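Local coordinates for glycosyltransferase (Rickettsia africae, PDB 7MI0), which probably transfers a sugar from an activated donor to an acceptor, as a GT-B-fold glycosyltransferase of family 4, at residues R220-K225 with S251-F256; I23-P28 with I104-S109; E308-K313 with R369-N374; V158-K163 with V179-V184. All coordinates share one frame; numbering follows the deposited sequence.

Interaction 1 of 4, residues R220-K225 with S251-F256; sequences RMTSWK and SRHPNF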
loop_
_atom_site.group_PDB
_atom_site.type_symbol
_atom_site.label_atom_id
_atom_site.label_comp_id
_atom_site.label_asym_id
_atom_site.label_seq_id
_atom_site.Cartn_x
_atom_site.Cartn_y
_atom_site.Cartn_z
ATOM N N ARG A 220 -10.641 4.389 -0.295
ATOM C CA ARG A 220 -11.341 4.398 -1.570
ATOM C C ARG A 220 -12.795 3.995 -1.358
ATOM O O ARG A 220 -13.097 3.095 -0.571
ATOM C CB ARG A 220 -10.647 3.445 -2.553
ATOM C CG ARG A 220 -11.427 3.153 -3.828
ATOM C CD ARG A 220 -10.553 2.509 -4.907
ATOM N NE ARG A 220 -10.300 1.084 -4.705
ATOM C CZ ARG A 220 -9.228 0.584 -4.103
ATOM N NH1 ARG A 220 -8.310 1.367 -3.551
ATOM N NH2 ARG A 220 -9.067 -0.737 -4.056
ATOM N N MET A 221 -13.706 4.688 -2.039
ATOM C CA MET A 221 -15.134 4.419 -1.881
ATOM C C MET A 221 -15.508 3.181 -2.696
ATOM O O MET A 221 -16.053 3.258 -3.800
ATOM C CB MET A 221 -15.958 5.630 -2.294
ATOM C CG MET A 221 -17.374 5.613 -1.786
ATOM S SD MET A 221 -17.424 5.688 0.003
ATOM C CE MET A 221 -18.857 6.729 0.234
ATOM N N THR A 222 -15.205 2.012 -2.131
ATOM C CA THR A 222 -15.637 0.736 -2.683
ATOM C C THR A 222 -16.254 -0.107 -1.570
ATOM O O THR A 222 -16.044 0.148 -0.381
ATOM C CB THR A 222 -14.477 -0.010 -3.367
ATOM O OG1 THR A 222 -14.970 -1.200 -3.998
ATOM C CG2 THR A 222 -13.397 -0.377 -2.365
ATOM N N SER A 223 -17.030 -1.120 -1.970
ATOM C CA SER A 223 -17.901 -1.811 -1.020
ATOM C C SER A 223 -17.107 -2.532 0.062
ATOM O O SER A 223 -17.458 -2.462 1.247
ATOM C CB SER A 223 -18.816 -2.793 -1.753
ATOM O OG SER A 223 -18.066 -3.788 -2.430
ATOM N N TRP A 224 -16.036 -3.224 -0.314
ATOM C CA TRP A 224 -15.302 -4.033 0.651
ATOM C C TRP A 224 -14.433 -3.209 1.597
ATOM O O TRP A 224 -13.762 -3.790 2.460
ATOM C CB TRP A 224 -14.447 -5.070 -0.081
ATOM C CG TRP A 224 -13.477 -4.485 -1.061
ATOM C CD1 TRP A 224 -13.718 -4.169 -2.369
ATOM C CD2 TRP A 224 -12.103 -4.160 -0.816
ATOM N NE1 TRP A 224 -12.580 -3.662 -2.950
ATOM C CE2 TRP A 224 -11.575 -3.644 -2.017
ATOM C CE3 TRP A 224 -11.269 -4.249 0.304
ATOM C CZ2 TRP A 224 -10.251 -3.221 -2.130
ATOM C CZ3 TRP A 224 -9.953 -3.828 0.191
ATOM C CH2 TRP A 224 -9.458 -3.321 -1.018
ATOM N N LYS A 225 -14.431 -1.879 1.473
ATOM C CA LYS A 225 -13.668 -1.044 2.392
ATOM C C LYS A 225 -14.332 -0.898 3.756
ATOM O O LYS A 225 -13.647 -0.555 4.723
ATOM C CB LYS A 225 -13.436 0.342 1.790
ATOM C CG LYS A 225 -12.267 0.417 0.822
ATOM C CD LYS A 225 -10.946 0.058 1.473
ATOM C CE LYS A 225 -9.803 0.235 0.495
ATOM N NZ LYS A 225 -8.502 -0.169 1.081
ATOM N N SER A 251 -15.156 7.723 -7.719
ATOM C CA SER A 251 -15.401 7.681 -9.155
ATOM C C SER A 251 -15.413 6.274 -9.730
ATOM O O SER A 251 -16.254 5.974 -10.583
ATOM C CB SER A 251 -14.342 8.514 -9.884
ATOM O OG SER A 251 -14.189 9.785 -9.281
ATOM N N ARG A 252 -14.492 5.406 -9.293
ATOM C CA ARG A 252 -14.416 4.057 -9.849
ATOM C C ARG A 252 -15.655 3.239 -9.510
ATOM O O ARG A 252 -16.082 2.402 -10.314
ATOM C CB ARG A 252 -13.157 3.350 -9.348
ATOM N N HIS A 253 -16.242 3.468 -8.339
ATOM C CA HIS A 253 -17.471 2.799 -7.914
ATOM C C HIS A 253 -18.458 3.864 -7.452
ATOM O O HIS A 253 -18.787 3.956 -6.263
ATOM C CB HIS A 253 -17.185 1.776 -6.815
ATOM C CG HIS A 253 -16.202 0.719 -7.216
ATOM N ND1 HIS A 253 -16.490 -0.249 -8.156
ATOM C CD2 HIS A 253 -14.932 0.477 -6.807
ATOM C CE1 HIS A 253 -15.441 -1.038 -8.309
ATOM N NE2 HIS A 253 -14.483 -0.621 -7.501
ATOM N N PRO A 254 -18.954 4.690 -8.378
ATOM C CA PRO A 254 -19.836 5.793 -7.970
ATOM C C PRO A 254 -21.193 5.323 -7.493
ATOM O O PRO A 254 -21.786 5.969 -6.620
ATOM C CB PRO A 254 -19.952 6.631 -9.248
ATOM C CG PRO A 254 -19.839 5.619 -10.344
ATOM C CD PRO A 254 -18.882 4.556 -9.844
ATOM N N ASN A 255 -21.706 4.226 -8.060
ATOM C CA ASN A 255 -22.961 3.642 -7.599
ATOM C C ASN A 255 -22.945 3.413 -6.094
ATOM O O ASN A 255 -23.916 3.722 -5.396
ATOM C CB ASN A 255 -23.214 2.327 -8.344
ATOM C CG ASN A 255 -21.961 1.452 -8.437
ATOM O OD1 ASN A 255 -20.865 1.935 -8.732
ATOM N ND2 ASN A 255 -22.125 0.159 -8.181
ATOM N N PHE A 256 -21.830 2.893 -5.576
ATOM C CA PHE A 256 -21.706 2.617 -4.149
ATOM C C PHE A 256 -21.665 3.900 -3.322
ATOM O O PHE A 256 -22.155 3.916 -2.186
ATOM C CB PHE A 256 -20.452 1.771 -3.910
ATOM C CG PHE A 256 -20.187 1.455 -2.465
ATOM C CD1 PHE A 256 -21.008 0.582 -1.768
ATOM C CD2 PHE A 256 -19.099 2.012 -1.810
ATOM C CE1 PHE A 256 -20.760 0.286 -0.444
ATOM C CE2 PHE A 256 -18.845 1.720 -0.486
ATOM C CZ PHE A 256 -19.678 0.858 0.198
#
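Met-221, Thr-222 and Ser-223 meet His-253 and Phe-256 where two beta-alpha loops lie next to each other in the C-terminal Rossmann-like domain of this GT-B fold. Phe-256, in the first turn of its helix, carries most of the contact. Its CG stands anti to the backbone N (chi1 178°), and the ring reaches across to the backbone of 221-223. Ser-223 CA sits over one face in a CH-pi contact, 3.6 Å from the centroid of the Phe-256 ring and close to the ring normal, though displaced toward the rim. Thr-222 O approaches the same ring obliquely, 3.2 Å from Phe-256 CE2, while Met-221 O lies at the ring edge. The Met-221 side chain crosses the phenylalanine at about a right angle: its CG is 4.0 Å from Phe-256 CD2, and its SD makes an oblique Met-aromatic contact. An inverse gamma turn centred on Met-221 bends the backbone here, with Thr-222 N bonded to Arg-220 O.

His-253, the N-cap residue of the helix, lies alongside Thr-222. Its CB is 3.5 Å from Met-221 O, and its CD2 is 3.3 Å from Thr-222 OG1.

The loop of Met-221 follows strand 214-218 and leads to helix 227-235; the other follows strand 243-247, the neighbour of 214-218 in the parallel sheet, and enters helix 254-266. Met-221 also touches Thr-257 and Val-260 of that helix, and Phe-256 packs on Leu-228, tying the starts of the two helices together.

Interaction 2 of 4, residues I23-P28 with I104-S109; sequences ILQVVP and IVHTRS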
loop_
_atom_site.group_PDB
_atom_site.type_symbol
_atom_site.label_atom_id
_atom_site.label_comp_id
_atom_site.label_asym_id
_atom_site.label_seq_id
_atom_site.Cartn_x
_atom_site.Cartn_y
_atom_site.Cartn_z
ATOM N N ILE A 23 18.910 -1.750 -12.727
ATOM C CA ILE A 23 17.688 -2.425 -12.318
ATOM C C ILE A 23 16.569 -1.989 -13.246
ATOM O O ILE A 23 16.207 -0.807 -13.288
ATOM C CB ILE A 23 17.329 -2.123 -10.857
ATOM C CG1 ILE A 23 18.520 -2.429 -9.945
ATOM C CG2 ILE A 23 16.093 -2.919 -10.455
ATOM C CD1 ILE A 23 19.010 -3.860 -10.035
ATOM N N LEU A 24 16.020 -2.947 -13.983
ATOM C CA LEU A 24 14.877 -2.726 -14.854
ATOM C C LEU A 24 13.627 -3.224 -14.137
ATOM O O LEU A 24 13.525 -4.413 -13.815
ATOM C CB LEU A 24 15.081 -3.446 -16.189
ATOM C CG LEU A 24 13.931 -3.560 -17.196
ATOM C CD1 LEU A 24 13.377 -2.204 -17.545
ATOM C CD2 LEU A 24 14.413 -4.264 -18.450
ATOM N N GLN A 25 12.695 -2.313 -13.858
ATOM C CA GLN A 25 11.422 -2.664 -13.242
ATOM C C GLN A 25 10.322 -2.673 -14.294
ATOM O O GLN A 25 10.254 -1.780 -15.145
ATOM C CB GLN A 25 11.050 -1.689 -12.122
ATOM C CG GLN A 25 12.087 -1.568 -11.012
ATOM C CD GLN A 25 11.536 -0.864 -9.783
ATOM O OE1 GLN A 25 10.753 -1.439 -9.035
ATOM N NE2 GLN A 25 11.935 0.387 -9.578
ATOM N N VAL A 26 9.458 -3.682 -14.230
ATOM C CA VAL A 26 8.350 -3.833 -15.165
ATOM C C VAL A 26 7.055 -3.658 -14.382
ATOM O O VAL A 26 6.787 -4.413 -13.441
ATOM C CB VAL A 26 8.396 -5.195 -15.874
ATOM C CG1 VAL A 26 7.440 -5.218 -17.051
ATOM C CG2 VAL A 26 9.815 -5.513 -16.326
ATOM N N VAL A 27 6.256 -2.670 -14.765
ATOM C CA VAL A 27 5.019 -2.322 -14.071
ATOM C C VAL A 27 3.841 -2.674 -14.972
ATOM O O VAL A 27 3.854 -2.312 -16.154
ATOM C CB VAL A 27 4.973 -0.832 -13.695
ATOM C CG1 VAL A 27 3.715 -0.529 -12.901
ATOM C CG2 VAL A 27 6.207 -0.457 -12.915
ATOM N N PRO A 28 2.807 -3.357 -14.461
ATOM C CA PRO A 28 1.652 -3.688 -15.307
ATOM C C PRO A 28 0.533 -2.659 -15.230
ATOM O O PRO A 28 0.651 -1.635 -14.547
ATOM C CB PRO A 28 1.200 -5.038 -14.746
ATOM C CG PRO A 28 1.508 -4.923 -13.281
ATOM C CD PRO A 28 2.749 -4.052 -13.161
ATOM N N ILE A 104 19.403 -6.995 -13.188
ATOM C CA ILE A 104 18.224 -7.631 -12.613
ATOM C C ILE A 104 16.995 -7.077 -13.313
ATOM O O ILE A 104 16.878 -5.863 -13.501
ATOM C CB ILE A 104 18.112 -7.388 -11.096
ATOM C CG1 ILE A 104 19.222 -8.105 -10.332
ATOM C CG2 ILE A 104 16.748 -7.807 -10.577
ATOM C CD1 ILE A 104 19.276 -7.703 -8.879
ATOM N N VAL A 105 16.082 -7.958 -13.701
ATOM C CA VAL A 105 14.745 -7.560 -14.115
ATOM C C VAL A 105 13.794 -7.853 -12.967
ATOM O O VAL A 105 13.718 -8.990 -12.486
ATOM C CB VAL A 105 14.308 -8.284 -15.396
ATOM C CG1 VAL A 105 12.847 -7.982 -15.675
ATOM C CG2 VAL A 105 15.175 -7.855 -16.558
ATOM N N HIS A 106 13.069 -6.826 -12.532
ATOM C CA HIS A 106 12.239 -6.851 -11.332
ATOM C C HIS A 106 10.784 -6.686 -11.762
ATOM O O HIS A 106 10.382 -5.607 -12.213
ATOM C CB HIS A 106 12.685 -5.735 -10.385
ATOM C CG HIS A 106 12.078 -5.798 -9.020
ATOM N ND1 HIS A 106 12.499 -4.987 -7.989
ATOM C CD2 HIS A 106 11.082 -6.563 -8.514
ATOM C CE1 HIS A 106 11.789 -5.247 -6.906
ATOM N NE2 HIS A 106 10.921 -6.200 -7.197
ATOM N N THR A 107 9.997 -7.751 -11.638
ATOM C CA THR A 107 8.611 -7.747 -12.089
ATOM C C THR A 107 7.665 -7.662 -10.900
ATOM O O THR A 107 7.852 -8.346 -9.887
ATOM C CB THR A 107 8.283 -8.994 -12.916
ATOM O OG1 THR A 107 8.191 -10.140 -12.062
ATOM C CG2 THR A 107 9.366 -9.246 -13.931
ATOM N N ARG A 108 6.641 -6.826 -11.036
ATOM C CA ARG A 108 5.606 -6.652 -10.027
ATOM C C ARG A 108 4.230 -6.912 -10.629
ATOM O O ARG A 108 3.258 -6.218 -10.324
ATOM C CB ARG A 108 5.684 -5.258 -9.411
ATOM C CG ARG A 108 7.053 -4.589 -9.563
ATOM C CD ARG A 108 7.119 -3.260 -8.822
ATOM N NE ARG A 108 7.344 -3.454 -7.396
ATOM C CZ ARG A 108 8.363 -2.950 -6.718
ATOM N NH1 ARG A 108 9.246 -2.148 -7.289
ATOM N NH2 ARG A 108 8.496 -3.250 -5.431
ATOM N N SER A 109 4.144 -7.929 -11.489
ATOM C CA SER A 109 2.946 -8.282 -12.242
ATOM C C SER A 109 2.072 -9.262 -11.462
ATOM O O SER A 109 2.543 -9.994 -10.589
ATOM C CB SER A 109 3.334 -8.888 -13.591
ATOM O OG SER A 109 4.184 -8.010 -14.310
#
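Gln-25 and His-106 are paired across two neighbouring parallel strands, 22-26 and 104-107, in the middle of the N-terminal Rossmann-like sheet, where the strand order turns from 3-2-1 to 4-5. Followed outward, Gln-25 starts with CB, 4.0 Å from His-106 O. Its CG stands anti to the carbonyl carbon (chi1 -57°), and the chain runs on to CD, which brings OE1 to the edge of the Arg-108 guanidinium, near its plane; the modelled spacing there is too short to be trusted. NE2 makes a weak hydrogen bond to Thr-39 O of helix 35-48.

His-106 and Arg-108 have their firmer polar partners elsewhere: Tyr-389 and Thr-130 on the imidazole, and His-132 on Arg-108 NE.

Between the backbones, Leu-24 N bonds to Ile-104 O (3.1 Å), His-106 N to Leu-24 O (2.8 Å) and Val-26 N to His-106 O (2.9 Å), with a weak fourth bond from Arg-108 N to Val-26 O. Ile-23 CD1 packs 3.8 Å from Ile-104 CB on the face carrying Gln-25. On the other face, which helix 114-122 covers, Val-26 CG2 meets Val-105 CG1 at 4.0 Å. Past the strands, Pro-28 CD rests 3.6 Å from Arg-108 O.

Interaction 3 of 4, residues E308-K313 with R369-N374; sequences EGQAMK and RHTVIN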
loop_
_atom_site.group_PDB
_atom_site.type_symbol
_atom_site.label_atom_id
_atom_site.label_comp_id
_atom_site.label_asym_id
_atom_site.label_seq_id
_atom_site.Cartn_x
_atom_site.Cartn_y
_atom_site.Cartn_z
ATOM N N GLU A 308 0.270 4.906 7.775
ATOM C CA GLU A 308 0.274 6.360 7.648
ATOM C C GLU A 308 -0.303 7.022 8.891
ATOM O O GLU A 308 0.220 8.038 9.362
ATOM C CB GLU A 308 -0.509 6.792 6.409
ATOM C CG GLU A 308 0.277 6.712 5.121
ATOM C CD GLU A 308 -0.559 7.064 3.905
ATOM O OE1 GLU A 308 -1.772 7.328 4.066
ATOM O OE2 GLU A 308 0.000 7.072 2.788
ATOM N N GLY A 309 -1.382 6.458 9.436
ATOM C CA GLY A 309 -1.955 7.016 10.650
ATOM C C GLY A 309 -1.048 6.850 11.856
ATOM O O GLY A 309 -0.945 7.747 12.696
ATOM N N GLN A 310 -0.389 5.697 11.966
ATOM C CA GLN A 310 0.561 5.499 13.053
ATOM C C GLN A 310 1.717 6.485 12.957
ATOM O O GLN A 310 2.200 6.990 13.977
ATOM C CB GLN A 310 1.078 4.064 13.040
ATOM C CG GLN A 310 0.116 3.050 13.596
ATOM C CD GLN A 310 0.659 1.642 13.489
ATOM O OE1 GLN A 310 1.001 1.177 12.399
ATOM N NE2 GLN A 310 0.748 0.954 14.623
ATOM N N ALA A 311 2.176 6.773 11.736
ATOM C CA ALA A 311 3.245 7.751 11.566
ATOM C C ALA A 311 2.831 9.129 12.073
ATOM O O ALA A 311 3.677 9.900 12.546
ATOM C CB ALA A 311 3.657 7.829 10.097
ATOM N N MET A 312 1.544 9.453 11.996
ATOM C CA MET A 312 1.055 10.767 12.376
ATOM C C MET A 312 0.650 10.851 13.843
ATOM O O MET A 312 0.013 11.834 14.238
ATOM C CB MET A 312 -0.118 11.163 11.477
ATOM C CG MET A 312 0.264 11.372 10.021
ATOM S SD MET A 312 1.550 12.616 9.765
ATOM C CE MET A 312 0.728 14.089 10.369
ATOM N N LYS A 313 1.008 9.847 14.651
ATOM C CA LYS A 313 0.766 9.849 16.103
ATOM C C LYS A 313 -0.730 9.884 16.424
ATOM O O LYS A 313 -1.184 10.632 17.292
ATOM C CB LYS A 313 1.496 11.012 16.795
ATOM C CG LYS A 313 3.017 10.917 16.808
ATOM C CD LYS A 313 3.653 12.134 17.483
ATOM C CE LYS A 313 5.125 11.894 17.821
ATOM N NZ LYS A 313 5.769 13.053 18.504
ATOM N N ARG A 369 4.087 6.166 16.282
ATOM C CA ARG A 369 5.095 6.692 15.373
ATOM C C ARG A 369 6.455 6.052 15.620
ATOM O O ARG A 369 7.231 5.866 14.673
ATOM C CB ARG A 369 5.199 8.209 15.489
ATOM C CG ARG A 369 6.262 8.779 14.560
ATOM C CD ARG A 369 6.272 10.286 14.506
ATOM N NE ARG A 369 7.411 10.757 13.731
ATOM C CZ ARG A 369 7.397 10.935 12.420
ATOM N NH1 ARG A 369 6.300 10.729 11.709
ATOM N NH2 ARG A 369 8.509 11.329 11.805
ATOM N N HIS A 370 6.758 5.698 16.873
ATOM C CA HIS A 370 8.018 5.024 17.154
ATOM C C HIS A 370 8.121 3.710 16.392
ATOM O O HIS A 370 9.162 3.409 15.794
ATOM C CB HIS A 370 8.169 4.787 18.653
ATOM C CG HIS A 370 8.661 5.982 19.404
ATOM N ND1 HIS A 370 8.101 6.396 20.595
ATOM C CD2 HIS A 370 9.663 6.851 19.137
ATOM C CE1 HIS A 370 8.737 7.469 21.028
ATOM N NE2 HIS A 370 9.689 7.767 20.161
ATOM N N THR A 371 7.051 2.918 16.381
ATOM C CA THR A 371 7.148 1.623 15.723
ATOM C C THR A 371 7.254 1.771 14.211
ATOM O O THR A 371 7.865 0.924 13.553
ATOM C CB THR A 371 5.967 0.728 16.106
ATOM O OG1 THR A 371 6.265 -0.623 15.735
ATOM C CG2 THR A 371 4.684 1.169 15.410
ATOM N N VAL A 372 6.703 2.848 13.646
ATOM C CA VAL A 372 6.822 3.056 12.209
ATOM C C VAL A 372 8.244 3.468 11.850
ATOM O O VAL A 372 8.786 3.048 10.820
ATOM C CB VAL A 372 5.780 4.083 11.732
ATOM C CG1 VAL A 372 5.992 4.418 10.265
ATOM C CG2 VAL A 372 4.386 3.531 11.928
ATOM N N ILE A 373 8.878 4.275 12.700
ATOM C CA ILE A 373 10.257 4.685 12.451
ATOM C C ILE A 373 11.209 3.510 12.607
ATOM O O ILE A 373 12.201 3.403 11.875
ATOM C CB ILE A 373 10.623 5.850 13.389
ATOM C CG1 ILE A 373 9.962 7.127 12.896
ATOM C CG2 ILE A 373 12.135 6.039 13.497
ATOM C CD1 ILE A 373 10.210 8.272 13.792
ATOM N N ASN A 374 10.909 2.596 13.531
ATOM C CA ASN A 374 11.796 1.483 13.839
ATOM C C ASN A 374 11.622 0.291 12.906
ATOM O O ASN A 374 12.553 -0.514 12.781
ATOM C CB ASN A 374 11.570 1.021 15.279
ATOM C CG ASN A 374 12.243 1.923 16.297
ATOM O OD1 ASN A 374 11.840 3.069 16.491
ATOM N ND2 ASN A 374 13.269 1.402 16.960
#
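Arg-369 leaves its helix with CG anti to the backbone N (chi1 179°) and stays extended as far as NE, which carries the guanidinium alongside the end of helix 304-311. There NH1 donates to Ala-311 O at 2.9 Å, a nearly straight bond with an N-H...O angle of 164°. The acceptor lies in the guanidinium plane, at its edge, whereas the donor is tilted 31° from the plane of the Ala-311 carbonyl. The arm itself is also close to this oxygen, with Arg-369 CD 3.3 Å from Ala-311 O.

Lys-313, also extended beyond CG, crosses the arginine obliquely. Its CG is 3.7 Å from Arg-369 CB and its CE 3.9 Å from Arg-369 CD, so the two cationic chains touch through their methylenes.

In the C-terminal domain of the GT-B fold, this contact joins the end of helix 304-311, where the chain turns toward strand 315-319, to the long helix 359-375. Arg-369 also reaches the loop that follows strand 177-179 and leads to helix 196-205: NH1 bonds to Phe-189 O and NH2 to Cys-186 O. Three backbone oxygens thus hold the guanidinium, and the partial negative charge expected at the C-terminal end of helix 304-311 would probably suit the cation.

One turn further along, Val-372 packs on the same helix end. Its CG2 lies 3.5 Å from Gln-310 CB, and its CG1 4.1 Å from Ala-311 CB. Gln-310 NE2 is bonded to Thr-327 O and Thr-333 O, and Thr-371 CG2 lies 4.0 Å from that nitrogen.

Interaction 4 of 4, residues V158-K163 with V179-V184; sequences VSNFVK and VIERGV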
loop_
_atom_site.group_PDB
_atom_site.type_symbol
_atom_site.label_atom_id
_atom_site.label_comp_id
_atom_site.label_asym_id
_atom_site.label_seq_id
_atom_site.Cartn_x
_atom_site.Cartn_y
_atom_site.Cartn_z
ATOM N N VAL A 158 5.130 -8.446 0.100
ATOM C CA VAL A 158 4.989 -7.145 0.751
ATOM C C VAL A 158 4.436 -7.250 2.159
ATOM O O VAL A 158 4.300 -6.220 2.834
ATOM C CB VAL A 158 4.058 -6.197 -0.029
ATOM C CG1 VAL A 158 4.521 -6.032 -1.469
ATOM C CG2 VAL A 158 2.627 -6.704 0.036
ATOM N N SER A 159 4.102 -8.454 2.623
ATOM C CA SER A 159 3.630 -8.653 3.987
ATOM C C SER A 159 3.783 -10.123 4.343
ATOM O O SER A 159 4.042 -10.968 3.484
ATOM C CB SER A 159 2.175 -8.196 4.149
ATOM O OG SER A 159 1.294 -8.903 3.286
ATOM N N ASN A 160 3.624 -10.423 5.629
ATOM C CA ASN A 160 3.595 -11.825 6.022
ATOM C C ASN A 160 2.294 -12.490 5.617
ATOM O O ASN A 160 2.258 -13.713 5.458
ATOM C CB ASN A 160 3.811 -11.976 7.526
ATOM C CG ASN A 160 5.273 -11.854 7.916
ATOM O OD1 ASN A 160 6.047 -12.809 7.787
ATOM N ND2 ASN A 160 5.659 -10.675 8.399
ATOM N N PHE A 161 1.231 -11.708 5.448
ATOM C CA PHE A 161 -0.019 -12.251 4.934
ATOM C C PHE A 161 0.159 -12.768 3.510
ATOM O O PHE A 161 -0.322 -13.854 3.169
ATOM C CB PHE A 161 -1.092 -11.169 5.019
ATOM C CG PHE A 161 -2.404 -11.546 4.419
ATOM C CD1 PHE A 161 -3.229 -12.462 5.038
ATOM C CD2 PHE A 161 -2.839 -10.937 3.254
ATOM C CE1 PHE A 161 -4.450 -12.788 4.491
ATOM C CE2 PHE A 161 -4.061 -11.256 2.704
ATOM C CZ PHE A 161 -4.868 -12.183 3.326
ATOM N N VAL A 162 0.874 -12.017 2.671
ATOM C CA VAL A 162 1.149 -12.485 1.316
ATOM C C VAL A 162 2.119 -13.661 1.338
ATOM O O VAL A 162 1.978 -14.612 0.561
ATOM C CB VAL A 162 1.675 -11.324 0.450
ATOM C CG1 VAL A 162 2.240 -11.836 -0.863
ATOM C CG2 VAL A 162 0.565 -10.318 0.184
ATOM N N LYS A 163 3.116 -13.622 2.229
ATOM C CA LYS A 163 4.069 -14.726 2.322
ATOM C C LYS A 163 3.365 -16.030 2.670
ATOM O O LYS A 163 3.700 -17.088 2.126
ATOM C CB LYS A 163 5.147 -14.411 3.360
ATOM C CG LYS A 163 6.138 -15.544 3.610
ATOM C CD LYS A 163 6.830 -15.379 4.960
ATOM C CE LYS A 163 7.789 -16.522 5.266
ATOM N NZ LYS A 163 9.070 -16.413 4.515
ATOM N N VAL A 179 10.461 -11.313 2.862
ATOM C CA VAL A 179 9.445 -10.321 3.191
ATOM C C VAL A 179 10.093 -8.945 3.247
ATOM O O VAL A 179 11.115 -8.756 3.918
ATOM C CB VAL A 179 8.752 -10.654 4.521
ATOM C CG1 VAL A 179 7.589 -9.697 4.762
ATOM C CG2 VAL A 179 8.278 -12.093 4.522
ATOM N N ILE A 180 9.502 -7.986 2.536
ATOM C CA ILE A 180 9.917 -6.583 2.586
ATOM C C ILE A 180 8.652 -5.773 2.867
ATOM O O ILE A 180 7.941 -5.371 1.941
ATOM C CB ILE A 180 10.592 -6.117 1.293
ATOM C CG1 ILE A 180 11.749 -7.042 0.929
ATOM C CG2 ILE A 180 11.070 -4.680 1.422
ATOM C CD1 ILE A 180 12.469 -6.630 -0.333
ATOM N N GLU A 181 8.365 -5.530 4.146
ATOM C CA GLU A 181 7.146 -4.818 4.512
ATOM C C GLU A 181 7.098 -3.444 3.852
ATOM O O GLU A 181 8.118 -2.862 3.479
ATOM C CB GLU A 181 7.035 -4.645 6.029
ATOM C CG GLU A 181 6.909 -5.923 6.832
ATOM C CD GLU A 181 8.256 -6.509 7.206
ATOM O OE1 GLU A 181 9.233 -6.306 6.443
ATOM O OE2 GLU A 181 8.338 -7.170 8.267
ATOM N N ARG A 182 5.885 -2.928 3.718
ATOM C CA ARG A 182 5.693 -1.625 3.108
ATOM C C ARG A 182 6.101 -0.521 4.073
ATOM O O ARG A 182 5.894 -0.620 5.285
ATOM C CB ARG A 182 4.235 -1.458 2.689
ATOM C CG ARG A 182 3.786 -2.479 1.663
ATOM C CD ARG A 182 4.608 -2.360 0.399
ATOM N NE ARG A 182 5.742 -3.275 0.378
ATOM C CZ ARG A 182 6.661 -3.304 -0.579
ATOM N NH1 ARG A 182 6.633 -2.447 -1.589
ATOM N NH2 ARG A 182 7.630 -4.217 -0.523
ATOM N N GLY A 183 6.684 0.542 3.529
ATOM C CA GLY A 183 7.190 1.641 4.325
ATOM C C GLY A 183 6.407 2.918 4.103
ATOM O O GLY A 183 5.823 3.127 3.040
ATOM N N VAL A 184 6.405 3.773 5.118
ATOM C CA VAL A 184 5.793 5.094 5.054
ATOM C C VAL A 184 6.899 6.134 5.149
ATOM O O VAL A 184 7.820 6.003 5.963
ATOM C CB VAL A 184 4.744 5.285 6.169
ATOM C CG1 VAL A 184 4.456 6.754 6.401
ATOM C CG2 VAL A 184 3.476 4.581 5.787
#
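Val-158 packs on the guanidinium of Arg-182: Val-158 CG1 lies over one face, displaced toward its rim and 3.6 Å from Arg-182 CZ, while Val-158 CB is 3.4 Å from Arg-182 NE. Bends at chi2 (-61°) and chi3 (94°) fold the arginine back on its own backbone, where NH2 donates to Ile-180 O at 2.7 Å and helps to hold the plane that the valine covers.

The other van der Waals contacts gather round Val-179. Its CG2 is 3.6 Å from Lys-163 CD and 4.0 Å from Asn-160 OD1, and its CG1 packs against the backbone of Ser-159.

These segments belong to the last beta-alpha-beta unit of the N-terminal Rossmann-like sheet, in which helix 160-168 links the adjacent parallel strands 154-157 and 177-179.

Among polar contacts, Glu-181 CA approaches Val-158 O at 3.6 Å as a CA-H...O contact. At the helix start, Ser-159 is the N-cap, and its OG accepts from Val-162 N at 3.2 Å. The same OG bonds to Ala-301 O, while the carboxylate of Glu-326 accepts from Asn-160 N and Phe-161 N.

How the interactions relate
Along the chain the contacts come in the order 2, 4, 1, 3, each closing before the next opens. Interactions 2 and 4 belong to the seven-stranded N-terminal sheet and its loops, their centres about 17 Å apart. Interactions 1 and 3 belong to the domain built on the six-stranded parallel sheet, centres about 28 Å apart. Interactions 3 and 4 touch where the chain leaving the first sheet passes helix 304-311: Val-184 packs on Glu-308 and Ala-311. Helix 378-393, following the helix of interaction 3, returns to the first domain and touches residues of both 2 and 4. Such two-domain wiring is characteristic of GT-B enzymes, whose active site generally lies in the cleft between the domains.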